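Local coordinates for glycosylation Associate Protein 2 (Streptococcus agalactiae serotype V, PDB 6OYC) that probably works in the accessory Sec system as one member of the Gap123 complex, which is associated with glycosylation and secretion of a surface adhesin, at residues B[296-301]-B[508-513]; B[320-325]-B[358-363]; B[349-354]-B[382-387]; B[451-456]-B[469-474]; B[366-371]-B[500-505]. One frame throughout, in Å; residues are numbered along the deposited sequence.

All five contacts belong to the alpha/beta-hydrolase-like part of the chain, around its mixed sheet. Contacts 1, 2, 4 and 5 are mostly buried and apolar. Contact 3 is partly buried: Ile351 and Leu384 are buried, Gln352 and Lys383 exposed. Contacts 1 and 5 both use helix 495-514, against the neighbouring strands 297-301 and 365-370. Contacts 2 and 3 share helix 341-358: contact 2 uses its C-terminal end, contact 3 its side. Contact 4 stands further along the sheet, on strand 452-458. Aliphatic groups meet in contacts 1 to 4, with an aromatic ring added in 2 and 4. In contact 5 Phe502 is the main group, meeting a serine, a glycine backbone and a leucine before a probable nucleophile elbow.

Contact 1: residues B[296-301]-B[508-513]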
# COMPACT_ATOMS: atom_id res chain seq x y z
N PRO B 296 -22.30 -0.10 -1.28
CA PRO B 296 -21.47 -1.26 -1.02
C PRO B 296 -20.03 -0.90 -0.72
O PRO B 296 -19.68 0.24 -0.80
CB PRO B 296 -21.52 -1.95 -2.34
CG PRO B 296 -21.49 -0.85 -3.29
CD PRO B 296 -22.17 0.31 -2.67
N LEU B 297 -19.22 -1.89 -0.37
CA LEU B 297 -17.80 -1.67 -0.17
C LEU B 297 -17.11 -1.93 -1.52
O LEU B 297 -17.26 -2.97 -2.09
CB LEU B 297 -17.23 -2.54 0.93
CG LEU B 297 -15.74 -2.78 0.99
CD1 LEU B 297 -15.01 -1.50 1.23
CD2 LEU B 297 -15.37 -3.78 2.04
N THR B 298 -16.36 -0.96 -1.99
CA THR B 298 -15.73 -1.06 -3.30
C THR B 298 -14.21 -1.22 -3.18
O THR B 298 -13.53 -0.33 -2.64
CB THR B 298 -16.06 0.16 -4.14
OG1 THR B 298 -15.63 1.33 -3.42
CG2 THR B 298 -17.56 0.23 -4.38
N VAL B 299 -13.67 -2.30 -3.73
CA VAL B 299 -12.25 -2.64 -3.62
C VAL B 299 -11.58 -2.43 -4.97
O VAL B 299 -12.03 -2.96 -5.99
CB VAL B 299 -12.07 -4.09 -3.14
CG1 VAL B 299 -10.59 -4.47 -3.07
CG2 VAL B 299 -12.76 -4.31 -1.80
N TYR B 300 -10.50 -1.65 -4.98
CA TYR B 300 -9.69 -1.43 -6.18
C TYR B 300 -8.30 -2.01 -5.97
O TYR B 300 -7.57 -1.56 -5.08
CB TYR B 300 -9.59 0.05 -6.51
CG TYR B 300 -8.86 0.33 -7.80
CD1 TYR B 300 -9.32 -0.17 -9.02
CD2 TYR B 300 -7.69 1.11 -7.81
CE1 TYR B 300 -8.65 0.09 -10.20
CE2 TYR B 300 -7.01 1.37 -8.99
CZ TYR B 300 -7.50 0.86 -10.19
OH TYR B 300 -6.83 1.12 -11.36
N PHE B 301 -7.94 -3.01 -6.78
CA PHE B 301 -6.57 -3.52 -6.80
C PHE B 301 -5.71 -2.64 -7.71
O PHE B 301 -6.07 -2.37 -8.86
CB PHE B 301 -6.52 -4.95 -7.31
CG PHE B 301 -7.02 -5.99 -6.33
CD1 PHE B 301 -8.38 -6.17 -6.12
CD2 PHE B 301 -6.13 -6.81 -5.66
CE1 PHE B 301 -8.84 -7.12 -5.24
CE2 PHE B 301 -6.60 -7.78 -4.78
CZ PHE B 301 -7.95 -7.93 -4.56
N ARG B 508 -23.11 3.86 -12.75
CA ARG B 508 -24.39 3.27 -13.14
C ARG B 508 -24.75 2.07 -12.28
O ARG B 508 -25.93 1.77 -12.12
CB ARG B 508 -24.36 2.88 -14.62
CG ARG B 508 -24.05 1.41 -14.85
CD ARG B 508 -24.48 0.94 -16.24
NE ARG B 508 -24.73 -0.50 -16.28
CZ ARG B 508 -25.93 -1.05 -16.43
NH1 ARG B 508 -27.00 -0.27 -16.57
NH2 ARG B 508 -26.06 -2.37 -16.45
N MET B 509 -23.77 1.40 -11.70
CA MET B 509 -24.09 0.26 -10.86
C MET B 509 -24.40 0.66 -9.42
O MET B 509 -25.27 0.06 -8.78
CB MET B 509 -22.95 -0.75 -10.89
CG MET B 509 -23.33 -2.05 -10.24
SD MET B 509 -21.88 -2.77 -9.50
CE MET B 509 -21.90 -1.84 -7.98
N LEU B 510 -23.69 1.67 -8.89
CA LEU B 510 -24.06 2.21 -7.59
C LEU B 510 -25.51 2.69 -7.59
O LEU B 510 -26.21 2.58 -6.58
CB LEU B 510 -23.11 3.34 -7.19
CG LEU B 510 -21.62 3.02 -6.99
CD1 LEU B 510 -20.85 4.29 -6.74
CD2 LEU B 510 -21.38 2.04 -5.85
N SER B 511 -25.99 3.20 -8.73
CA SER B 511 -27.38 3.65 -8.82
C SER B 511 -28.34 2.47 -8.89
O SER B 511 -29.31 2.40 -8.13
CB SER B 511 -27.56 4.56 -10.03
OG SER B 511 -28.83 5.17 -9.97
N ASN B 512 -28.07 1.53 -9.80
CA ASN B 512 -29.01 0.45 -10.06
C ASN B 512 -29.19 -0.46 -8.85
O ASN B 512 -30.31 -0.90 -8.55
CB ASN B 512 -28.54 -0.38 -11.26
CG ASN B 512 -28.68 0.35 -12.57
OD1 ASN B 512 -29.35 1.38 -12.66
ND2 ASN B 512 -28.04 -0.17 -13.60
N ASP B 513 -28.10 -0.78 -8.15
CA ASP B 513 -28.11 -1.87 -7.18
C ASP B 513 -28.00 -1.42 -5.73
O ASP B 513 -28.18 -2.26 -4.84
CB ASP B 513 -26.99 -2.88 -7.47
CG ASP B 513 -26.95 -3.33 -8.94
OD1 ASP B 513 -27.87 -3.00 -9.70
OD2 ASP B 513 -25.99 -4.03 -9.33
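Leu510 sets CG anti to its own carbonyl carbon (chi1 -63°). Its chi2 of 175° puts CD1 anti to CA and leaves CD2 turned aside, against the ring of Pro296. CD2 lies 3.7 Å from Pro296 CD and 3.9 Å from Pro296 CG, so the methyl sits against the CG-CD bond of the ring. The two side chains cross at about a right angle. Pro296 follows a cis peptide bond, just before strand 297-301, and its CB points toward the helix. A looser touch comes from the strand itself, where Thr298 CG2 is 4.5 Å from Leu510 CD2. The methyl of Thr298 faces the helix, while its OG1 is hydrogen-bonded to Pro322 O. Ile366 of the next strand also packs on Pro296 and on Met509. The interface joins the start of a central strand to the C-terminal helix over one face of the sheet. Its chemistry is dispersion between saturated carbons, which implies cohesion by burial and shape, with little directional constraint.

Contact 2: residues B[320-325]-B[358-363]; sequences KTPFML and LNFSSD
The direct packing between 320-325 and 358-363 is apolar and centres on Pro322. Pro322 CB lies 4.0 Å from Leu358 CD1, at the end of helix 341-358. Leu358 reaches it with CG anti to its carbonyl carbon (chi1 -75°). The second touch involves an aromatic ring. Pro322 CG comes to the edge of Phe360, near the ring plane, 4.4 Å from CE2. One face of that ring is taken by Leu358 CB, 3.6 Å above the plane and over the centre. Leu358 thus packs on both the proline and the phenylalanine. Backbone geometry shapes the second segment. Asn359 has positive phi and ends the helix with a Schellman motif; the chain then leaves with CB of Phe360 pointing toward segment 320-325. Polar links lie around the packing: Pro322 O accepts from Thr298 OG1, and Asp363 OD1 pairs with His387 ND1. The chemistry implies that hydrophobic contact joins the helix end to the lead-in of strand 323-327, while Pro322 O and Asp363 OD1 find partners in other segments.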
# COMPACT_ATOMS: atom_id res chain seq x y z
N LYS B 320 -17.96 8.26 -3.30
CA LYS B 320 -18.68 8.52 -2.05
C LYS B 320 -19.20 7.22 -1.43
O LYS B 320 -20.17 7.21 -0.67
CB LYS B 320 -19.80 9.54 -2.27
CG LYS B 320 -19.32 10.86 -2.89
CD LYS B 320 -18.52 11.71 -1.89
CE LYS B 320 -18.71 13.21 -2.12
NZ LYS B 320 -19.07 13.97 -0.86
N THR B 321 -18.53 6.12 -1.73
CA THR B 321 -18.83 4.81 -1.19
C THR B 321 -17.67 4.34 -0.30
O THR B 321 -16.54 4.82 -0.45
CB THR B 321 -19.07 3.83 -2.35
OG1 THR B 321 -19.60 2.59 -1.86
CG2 THR B 321 -17.77 3.56 -3.10
N PRO B 322 -17.91 3.43 0.65
CA PRO B 322 -16.78 2.85 1.39
C PRO B 322 -15.87 2.11 0.44
O PRO B 322 -16.34 1.44 -0.49
CB PRO B 322 -17.45 1.90 2.39
CG PRO B 322 -18.89 2.35 2.46
CD PRO B 322 -19.22 2.96 1.14
N PHE B 323 -14.56 2.24 0.66
CA PHE B 323 -13.63 1.69 -0.33
C PHE B 323 -12.33 1.20 0.30
O PHE B 323 -11.89 1.65 1.37
CB PHE B 323 -13.33 2.70 -1.44
CG PHE B 323 -12.49 3.89 -1.03
CD1 PHE B 323 -13.08 5.02 -0.51
CD2 PHE B 323 -11.10 3.89 -1.24
CE1 PHE B 323 -12.32 6.13 -0.17
CE2 PHE B 323 -10.32 5.00 -0.91
CZ PHE B 323 -10.93 6.12 -0.37
N MET B 324 -11.72 0.26 -0.40
CA MET B 324 -10.46 -0.35 -0.01
C MET B 324 -9.53 -0.31 -1.21
O MET B 324 -9.97 -0.53 -2.34
CB MET B 324 -10.69 -1.78 0.47
CG MET B 324 -9.55 -2.40 1.22
SD MET B 324 -10.05 -4.03 1.81
CE MET B 324 -8.48 -4.75 2.30
N LEU B 325 -8.26 0.01 -0.96
CA LEU B 325 -7.22 -0.08 -1.97
C LEU B 325 -6.22 -1.17 -1.59
O LEU B 325 -5.93 -1.37 -0.41
CB LEU B 325 -6.49 1.25 -2.14
CG LEU B 325 -7.36 2.50 -2.14
CD1 LEU B 325 -6.46 3.73 -2.22
CD2 LEU B 325 -8.37 2.46 -3.31
N LEU B 358 -17.77 -3.43 8.54
CA LEU B 358 -18.95 -2.71 8.07
C LEU B 358 -20.25 -3.48 8.31
O LEU B 358 -21.33 -2.92 8.07
CB LEU B 358 -18.81 -2.41 6.57
CG LEU B 358 -17.84 -1.29 6.20
CD1 LEU B 358 -17.55 -1.33 4.71
CD2 LEU B 358 -18.40 0.07 6.59
N ASN B 359 -20.16 -4.72 8.79
CA ASN B 359 -21.28 -5.67 8.82
C ASN B 359 -21.99 -5.72 7.47
O ASN B 359 -23.22 -5.72 7.39
CB ASN B 359 -22.26 -5.35 9.95
CG ASN B 359 -22.83 -6.62 10.57
OD1 ASN B 359 -23.50 -7.41 9.90
ND2 ASN B 359 -22.55 -6.83 11.86
N PHE B 360 -21.20 -5.77 6.41
CA PHE B 360 -21.72 -6.04 5.09
C PHE B 360 -21.55 -7.52 4.78
O PHE B 360 -20.71 -8.21 5.38
CB PHE B 360 -21.01 -5.20 4.02
CG PHE B 360 -21.27 -3.73 4.12
CD1 PHE B 360 -22.12 -3.22 5.09
CD2 PHE B 360 -20.66 -2.85 3.23
CE1 PHE B 360 -22.36 -1.87 5.18
CE2 PHE B 360 -20.89 -1.50 3.31
CZ PHE B 360 -21.75 -1.00 4.29
N SER B 361 -22.35 -8.01 3.84
CA SER B 361 -22.22 -9.37 3.35
C SER B 361 -21.50 -9.37 2.01
O SER B 361 -21.25 -8.32 1.41
CB SER B 361 -23.60 -10.03 3.21
OG SER B 361 -24.25 -9.58 2.03
N SER B 362 -21.18 -10.59 1.54
CA SER B 362 -20.54 -10.77 0.24
C SER B 362 -21.28 -10.04 -0.86
O SER B 362 -20.66 -9.44 -1.75
CB SER B 362 -20.45 -12.26 -0.09
OG SER B 362 -19.69 -12.96 0.87
N ASP B 363 -22.61 -10.07 -0.83
CA ASP B 363 -23.37 -9.42 -1.88
C ASP B 363 -23.38 -7.91 -1.73
O ASP B 363 -24.06 -7.23 -2.51
CB ASP B 363 -24.81 -9.95 -1.91
CG ASP B 363 -25.32 -10.11 -3.33
OD1 ASP B 363 -25.49 -9.09 -4.04
OD2 ASP B 363 -25.55 -11.27 -3.75

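Contact 3: residues B[349-354]-B[382-387]; sequences DAIQEK and AKLNPH
Helix 341-358 packs here on the loop that runs from helix 372-381 to strand 388-392, two connections on the same face of the mixed sheet. Leu384 is the loop residue that carries the contact, and its two methyls have different partners. CD1 meets Ile351 CD1 at 3.8 Å, with the side chains crossing at about a right angle. CD2 lies 3.4 Å from Gln352 CG and 3.8 Å from Gln352 OE1. Gln352 places CG anti to its carbonyl carbon (chi1 -64°) and runs extended beyond it, so its chain passes slantwise over the leucine methyl, CG first. The amide oxygen is 4.0 Å from Lys383 O, a proximity without a hydrogen bond. Lys383 sends its ammonium away from the helix, to Ser442 OG. The inner side is apolar: Leu384 also packs on Leu367, and Ile351 on Leu365, both of strand 365-370. Gln352 is exposed and forms the outer border. The chemistry implies a graded interface. Branched aliphatic groups pack against the sheet, and an exposed glutamine covers the leucine methyl with its CG and, more loosely, its amide oxygen.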
# COMPACT_ATOMS: atom_id res chain seq x y z
N ASP B 349 -8.58 -12.58 3.72
CA ASP B 349 -8.95 -12.19 5.07
C ASP B 349 -9.03 -10.67 5.21
O ASP B 349 -9.92 -10.16 5.89
CB ASP B 349 -7.95 -12.76 6.08
CG ASP B 349 -7.98 -14.28 6.16
OD1 ASP B 349 -8.90 -14.90 5.57
OD2 ASP B 349 -7.08 -14.87 6.80
N ALA B 350 -8.11 -9.94 4.56
CA ALA B 350 -8.08 -8.49 4.74
C ALA B 350 -9.35 -7.84 4.21
O ALA B 350 -9.88 -6.91 4.82
CB ALA B 350 -6.86 -7.88 4.06
N ILE B 351 -9.84 -8.33 3.06
CA ILE B 351 -11.12 -7.82 2.55
C ILE B 351 -12.28 -8.30 3.42
O ILE B 351 -13.15 -7.50 3.81
CB ILE B 351 -11.30 -8.21 1.07
CG1 ILE B 351 -10.11 -7.68 0.24
CG2 ILE B 351 -12.61 -7.62 0.52
CD1 ILE B 351 -9.81 -8.46 -1.00
N GLN B 352 -12.32 -9.59 3.77
CA GLN B 352 -13.39 -10.08 4.64
C GLN B 352 -13.42 -9.33 5.97
O GLN B 352 -14.49 -9.09 6.53
CB GLN B 352 -13.23 -11.58 4.89
CG GLN B 352 -13.37 -12.40 3.62
CD GLN B 352 -13.48 -13.91 3.83
OE1 GLN B 352 -14.22 -14.57 3.10
NE2 GLN B 352 -12.72 -14.47 4.78
N GLU B 353 -12.24 -8.94 6.47
CA GLU B 353 -12.20 -8.21 7.73
C GLU B 353 -12.91 -6.87 7.61
O GLU B 353 -13.61 -6.45 8.54
CB GLU B 353 -10.75 -8.05 8.17
CG GLU B 353 -10.56 -7.52 9.58
CD GLU B 353 -9.10 -7.16 9.84
OE1 GLU B 353 -8.81 -5.95 9.98
OE2 GLU B 353 -8.25 -8.07 9.90
N LYS B 354 -12.76 -6.19 6.47
CA LYS B 354 -13.41 -4.88 6.34
C LYS B 354 -14.90 -5.01 6.04
O LYS B 354 -15.67 -4.13 6.43
CB LYS B 354 -12.73 -4.06 5.25
CG LYS B 354 -11.23 -3.99 5.42
CD LYS B 354 -10.84 -3.32 6.71
CE LYS B 354 -9.37 -3.59 7.03
NZ LYS B 354 -8.93 -2.84 8.24
N ALA B 382 -12.95 -15.29 -6.47
CA ALA B 382 -13.33 -16.69 -6.31
C ALA B 382 -13.51 -17.11 -4.86
O ALA B 382 -14.32 -18.00 -4.57
CB ALA B 382 -12.27 -17.58 -6.99
N LYS B 383 -12.78 -16.50 -3.93
CA LYS B 383 -12.92 -16.84 -2.52
C LYS B 383 -13.88 -15.93 -1.80
O LYS B 383 -14.15 -16.15 -0.61
CB LYS B 383 -11.56 -16.80 -1.82
CG LYS B 383 -10.76 -18.07 -1.97
CD LYS B 383 -10.07 -18.08 -3.33
CE LYS B 383 -8.70 -18.73 -3.28
NZ LYS B 383 -7.95 -18.40 -4.53
N LEU B 384 -14.40 -14.90 -2.47
CA LEU B 384 -15.18 -13.89 -1.79
C LEU B 384 -16.63 -13.81 -2.26
O LEU B 384 -17.45 -13.19 -1.56
CB LEU B 384 -14.52 -12.51 -1.96
CG LEU B 384 -13.20 -12.35 -1.20
CD1 LEU B 384 -12.38 -11.21 -1.77
CD2 LEU B 384 -13.49 -12.13 0.25
N ASN B 385 -16.98 -14.43 -3.39
CA ASN B 385 -18.32 -14.41 -3.97
C ASN B 385 -18.91 -12.99 -3.94
O ASN B 385 -19.95 -12.76 -3.32
CB ASN B 385 -19.24 -15.39 -3.24
CG ASN B 385 -20.46 -15.78 -4.06
OD1 ASN B 385 -20.84 -15.10 -5.01
ND2 ASN B 385 -21.08 -16.89 -3.69
N PRO B 386 -18.25 -12.03 -4.58
CA PRO B 386 -18.71 -10.65 -4.49
C PRO B 386 -19.97 -10.42 -5.32
O PRO B 386 -20.35 -11.21 -6.19
CB PRO B 386 -17.53 -9.85 -5.05
CG PRO B 386 -16.92 -10.78 -6.05
CD PRO B 386 -17.06 -12.15 -5.45
N HIS B 387 -20.61 -9.28 -5.04
CA HIS B 387 -21.74 -8.86 -5.85
C HIS B 387 -21.32 -8.60 -7.29
O HIS B 387 -22.03 -8.98 -8.24
CB HIS B 387 -22.36 -7.61 -5.26
CG HIS B 387 -23.52 -7.10 -6.05
ND1 HIS B 387 -24.73 -7.76 -6.11
CD2 HIS B 387 -23.64 -6.01 -6.85
CE1 HIS B 387 -25.55 -7.08 -6.89
NE2 HIS B 387 -24.92 -6.02 -7.35

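Contact 4: residues B[451-456]-B[469-474]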
# COMPACT_ATOMS: atom_id res chain seq x y z
N THR B 451 -22.25 -13.08 -8.29
CA THR B 451 -21.38 -12.18 -9.05
C THR B 451 -21.90 -11.89 -10.46
O THR B 451 -22.30 -12.79 -11.19
CB THR B 451 -19.97 -12.76 -9.17
OG1 THR B 451 -19.55 -13.33 -7.92
CG2 THR B 451 -19.00 -11.67 -9.56
N THR B 452 -21.82 -10.61 -10.84
CA THR B 452 -21.92 -10.15 -12.22
C THR B 452 -20.58 -9.55 -12.65
O THR B 452 -19.92 -8.87 -11.86
CB THR B 452 -23.02 -9.10 -12.37
OG1 THR B 452 -24.23 -9.56 -11.76
CG2 THR B 452 -23.27 -8.76 -13.84
N PHE B 453 -20.17 -9.77 -13.91
CA PHE B 453 -18.89 -9.26 -14.41
C PHE B 453 -19.12 -8.13 -15.40
O PHE B 453 -19.80 -8.31 -16.42
CB PHE B 453 -18.06 -10.36 -15.08
CG PHE B 453 -17.53 -11.38 -14.13
CD1 PHE B 453 -18.31 -12.45 -13.74
CD2 PHE B 453 -16.23 -11.28 -13.64
CE1 PHE B 453 -17.81 -13.41 -12.86
CE2 PHE B 453 -15.73 -12.24 -12.76
CZ PHE B 453 -16.52 -13.30 -12.37
N ALA B 454 -18.56 -6.96 -15.11
CA ALA B 454 -18.44 -5.88 -16.08
C ALA B 454 -17.03 -5.92 -16.63
O ALA B 454 -16.07 -5.73 -15.89
CB ALA B 454 -18.73 -4.52 -15.44
N LEU B 455 -16.91 -6.19 -17.92
CA LEU B 455 -15.62 -6.52 -18.50
C LEU B 455 -15.39 -5.69 -19.75
O LEU B 455 -16.19 -5.73 -20.68
CB LEU B 455 -15.56 -8.01 -18.81
CG LEU B 455 -14.21 -8.65 -19.01
CD1 LEU B 455 -14.33 -10.11 -18.60
CD2 LEU B 455 -13.79 -8.53 -20.46
N ALA B 456 -14.31 -4.92 -19.76
CA ALA B 456 -13.81 -4.29 -20.97
C ALA B 456 -12.52 -4.98 -21.38
O ALA B 456 -11.69 -5.31 -20.53
CB ALA B 456 -13.58 -2.79 -20.76
N SER B 469 -12.64 -14.58 -23.64
CA SER B 469 -13.22 -15.83 -24.12
C SER B 469 -13.11 -16.93 -23.07
O SER B 469 -14.11 -17.58 -22.74
CB SER B 469 -12.54 -16.28 -25.42
OG SER B 469 -12.22 -15.16 -26.22
N ASP B 470 -11.90 -17.14 -22.53
CA ASP B 470 -11.71 -18.17 -21.52
C ASP B 470 -12.68 -18.04 -20.37
O ASP B 470 -13.12 -19.04 -19.80
CB ASP B 470 -10.29 -18.10 -20.96
CG ASP B 470 -9.28 -18.57 -21.93
OD1 ASP B 470 -9.67 -19.29 -22.87
OD2 ASP B 470 -8.10 -18.21 -21.77
N LEU B 471 -13.02 -16.80 -20.01
CA LEU B 471 -13.88 -16.58 -18.86
C LEU B 471 -15.31 -17.03 -19.13
O LEU B 471 -15.95 -17.64 -18.26
CB LEU B 471 -13.83 -15.10 -18.47
CG LEU B 471 -14.55 -14.78 -17.16
CD1 LEU B 471 -14.05 -15.70 -16.06
CD2 LEU B 471 -14.35 -13.32 -16.80
N LEU B 472 -15.83 -16.75 -20.32
CA LEU B 472 -17.17 -17.21 -20.67
C LEU B 472 -17.25 -18.73 -20.65
O LEU B 472 -18.22 -19.30 -20.13
CB LEU B 472 -17.57 -16.69 -22.05
CG LEU B 472 -17.55 -15.17 -22.18
CD1 LEU B 472 -17.06 -14.77 -23.55
CD2 LEU B 472 -18.93 -14.61 -21.94
N GLN B 473 -16.23 -19.40 -21.18
CA GLN B 473 -16.23 -20.86 -21.23
C GLN B 473 -16.46 -21.48 -19.86
O GLN B 473 -17.03 -22.58 -19.77
CB GLN B 473 -14.91 -21.36 -21.83
CG GLN B 473 -14.70 -20.95 -23.28
CD GLN B 473 -13.45 -21.58 -23.92
OE1 GLN B 473 -13.18 -22.77 -23.74
NE2 GLN B 473 -12.70 -20.77 -24.67
N TYR B 474 -16.06 -20.79 -18.79
CA TYR B 474 -16.23 -21.33 -17.45
C TYR B 474 -17.62 -21.13 -16.89
O TYR B 474 -17.92 -21.63 -15.80
CB TYR B 474 -15.20 -20.74 -16.49
CG TYR B 474 -14.05 -21.68 -16.31
CD1 TYR B 474 -12.90 -21.57 -17.09
CD2 TYR B 474 -14.13 -22.72 -15.40
CE1 TYR B 474 -11.84 -22.45 -16.93
CE2 TYR B 474 -13.09 -23.61 -15.25
CZ TYR B 474 -11.94 -23.47 -16.01
OH TYR B 474 -10.89 -24.35 -15.86
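The Phe453 ring receives Leu471 CD2 over one face, with CD2 4.2 Å from Phe453 CD2. Thr451 CG2 lies over the opposite face, 3.9 Å above the plane and shifted toward the rim. The ring of Phe448 meets Phe453 as well, with the planes inclined at about 40°. The closest approach across the contact is aliphatic: Leu455 CD1 and Leu471 CD2 are 3.7 Å apart. Both leucines set CG anti to the backbone N, at chi1 -161° for Leu455 and -173° for Leu471. Their side chains slide past each other in opposite directions. The one methyl, Leu471 CD2, touches both strand residues, in the corner formed by the ring face and Leu455 CD1. Phe453 and Leu455 are two residues apart, so the alternation of the strand puts both on the helix side. All three residues are buried. The contact belongs to the beta-alpha-beta unit of strand 452-458, helix 467-473 and strand 482-487. Phe453 also packs on Ile389 of strand 388-392 and on Ile482 of strand 482-487. On the sheet's other face, Ala454 and Ala456 pack against Trp501 of helix 495-514.

Contact 5: residues B[366-371]-B[500-505]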
# COMPACT_ATOMS: atom_id res chain seq x y z
N ILE B 366 -17.78 -5.22 -3.95
CA ILE B 366 -17.41 -5.07 -5.37
C ILE B 366 -15.89 -5.06 -5.50
O ILE B 366 -15.22 -4.19 -4.93
CB ILE B 366 -17.99 -3.78 -5.97
CG1 ILE B 366 -19.51 -3.76 -5.81
CG2 ILE B 366 -17.57 -3.63 -7.45
CD1 ILE B 366 -20.08 -2.40 -5.96
N LEU B 367 -15.36 -5.99 -6.30
CA LEU B 367 -13.93 -6.05 -6.60
C LEU B 367 -13.67 -5.51 -8.00
O LEU B 367 -14.44 -5.78 -8.93
CB LEU B 367 -13.41 -7.48 -6.49
CG LEU B 367 -13.68 -8.12 -5.13
CD1 LEU B 367 -13.28 -9.58 -5.09
CD2 LEU B 367 -12.98 -7.35 -4.03
N SER B 368 -12.59 -4.75 -8.16
CA SER B 368 -12.33 -4.04 -9.40
C SER B 368 -10.84 -3.85 -9.63
O SER B 368 -10.03 -3.94 -8.70
CB SER B 368 -13.01 -2.67 -9.41
OG SER B 368 -12.60 -1.91 -8.28
N GLY B 369 -10.48 -3.56 -10.88
CA GLY B 369 -9.11 -3.24 -11.23
C GLY B 369 -8.92 -3.18 -12.73
O GLY B 369 -9.80 -3.53 -13.52
N LEU B 370 -7.73 -2.72 -13.12
CA LEU B 370 -7.32 -2.66 -14.51
C LEU B 370 -5.98 -3.38 -14.66
O LEU B 370 -5.13 -3.36 -13.76
CB LEU B 370 -7.23 -1.20 -14.98
CG LEU B 370 -8.58 -0.49 -14.81
CD1 LEU B 370 -8.42 0.99 -14.64
CD2 LEU B 370 -9.53 -0.79 -15.97
N SER B 371 -5.81 -4.05 -15.81
CA SER B 371 -4.66 -4.90 -16.12
C SER B 371 -4.27 -5.81 -14.96
O SER B 371 -4.95 -6.81 -14.72
CB SER B 371 -3.47 -4.05 -16.56
OG SER B 371 -3.60 -3.62 -17.91
N ALA B 500 -13.07 6.17 -18.62
CA ALA B 500 -14.47 6.60 -18.64
C ALA B 500 -15.42 5.42 -18.52
O ALA B 500 -16.42 5.50 -17.80
CB ALA B 500 -14.75 7.38 -19.93
N TRP B 501 -15.11 4.31 -19.19
CA TRP B 501 -15.94 3.13 -19.07
C TRP B 501 -15.95 2.60 -17.64
O TRP B 501 -17.01 2.31 -17.07
CB TRP B 501 -15.46 2.04 -20.03
CG TRP B 501 -16.18 0.75 -19.84
CD1 TRP B 501 -17.36 0.38 -20.42
CD2 TRP B 501 -15.80 -0.34 -18.99
NE1 TRP B 501 -17.73 -0.87 -19.99
CE2 TRP B 501 -16.79 -1.34 -19.12
CE3 TRP B 501 -14.71 -0.57 -18.14
CZ2 TRP B 501 -16.72 -2.55 -18.42
CZ3 TRP B 501 -14.65 -1.78 -17.46
CH2 TRP B 501 -15.65 -2.75 -17.60
N PHE B 502 -14.75 2.45 -17.05
CA PHE B 502 -14.62 1.92 -15.70
C PHE B 502 -15.40 2.76 -14.70
O PHE B 502 -16.17 2.23 -13.89
CB PHE B 502 -13.14 1.85 -15.32
CG PHE B 502 -12.87 1.26 -13.96
CD1 PHE B 502 -12.66 -0.11 -13.81
CD2 PHE B 502 -12.75 2.07 -12.84
CE1 PHE B 502 -12.38 -0.66 -12.56
CE2 PHE B 502 -12.47 1.54 -11.59
CZ PHE B 502 -12.28 0.17 -11.45
N THR B 503 -15.22 4.08 -14.75
CA THR B 503 -15.93 4.93 -13.81
C THR B 503 -17.43 4.98 -14.12
O THR B 503 -18.25 5.08 -13.20
CB THR B 503 -15.34 6.34 -13.79
OG1 THR B 503 -16.17 7.19 -12.98
CG2 THR B 503 -15.27 6.93 -15.18
N SER B 504 -17.80 4.90 -15.41
CA SER B 504 -19.21 4.87 -15.77
C SER B 504 -19.86 3.58 -15.30
O SER B 504 -20.97 3.59 -14.74
CB SER B 504 -19.37 5.03 -17.29
OG SER B 504 -20.57 4.42 -17.75
N GLN B 505 -19.19 2.44 -15.53
CA GLN B 505 -19.72 1.18 -15.05
C GLN B 505 -19.91 1.19 -13.54
O GLN B 505 -20.85 0.58 -13.03
CB GLN B 505 -18.79 0.05 -15.47
CG GLN B 505 -19.51 -1.20 -15.90
CD GLN B 505 -20.45 -0.98 -17.06
OE1 GLN B 505 -20.22 -0.10 -17.90
NE2 GLN B 505 -21.51 -1.76 -17.12
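Phe502 makes its closest approach at buried Ser368, whose CB lies 3.6 Å from Phe502 CZ and meets the ring obliquely. Gly369 N comes to the ring edge, near its plane, 3.9 Å from CE1. Phe502 holds CG anti to its backbone N (chi1 -178°), which sends the ring straight from the helix to the strand. Ser368 OG is 3.8 Å from Phe502 CZ but has polar partners: Tyr506 OH and Val299 O. The side nearer solvent is at Leu370, which is partly exposed. Its CD1 lies over one face of the ring, and CD2 is 3.9 Å from Phe502 CD1. These two side chains cross obliquely. Tyr506 meets Phe502 edge-to-face, adding a second ring to the helix side of the packing. The segment ends at Ser371, on what is probably a nucleophile elbow as in alpha/beta hydrolases; its OG is hydrogen-bonded to His491 NE2. Strand 366-370 and helix 500-505 run nearly antiparallel, at 171°, with their axes 10.6 Å apart. The strand lies between strands 297-301 and 388-392 in the sheet. Helix 495-514 also reaches strand 452-458 through Trp501 and Gln505.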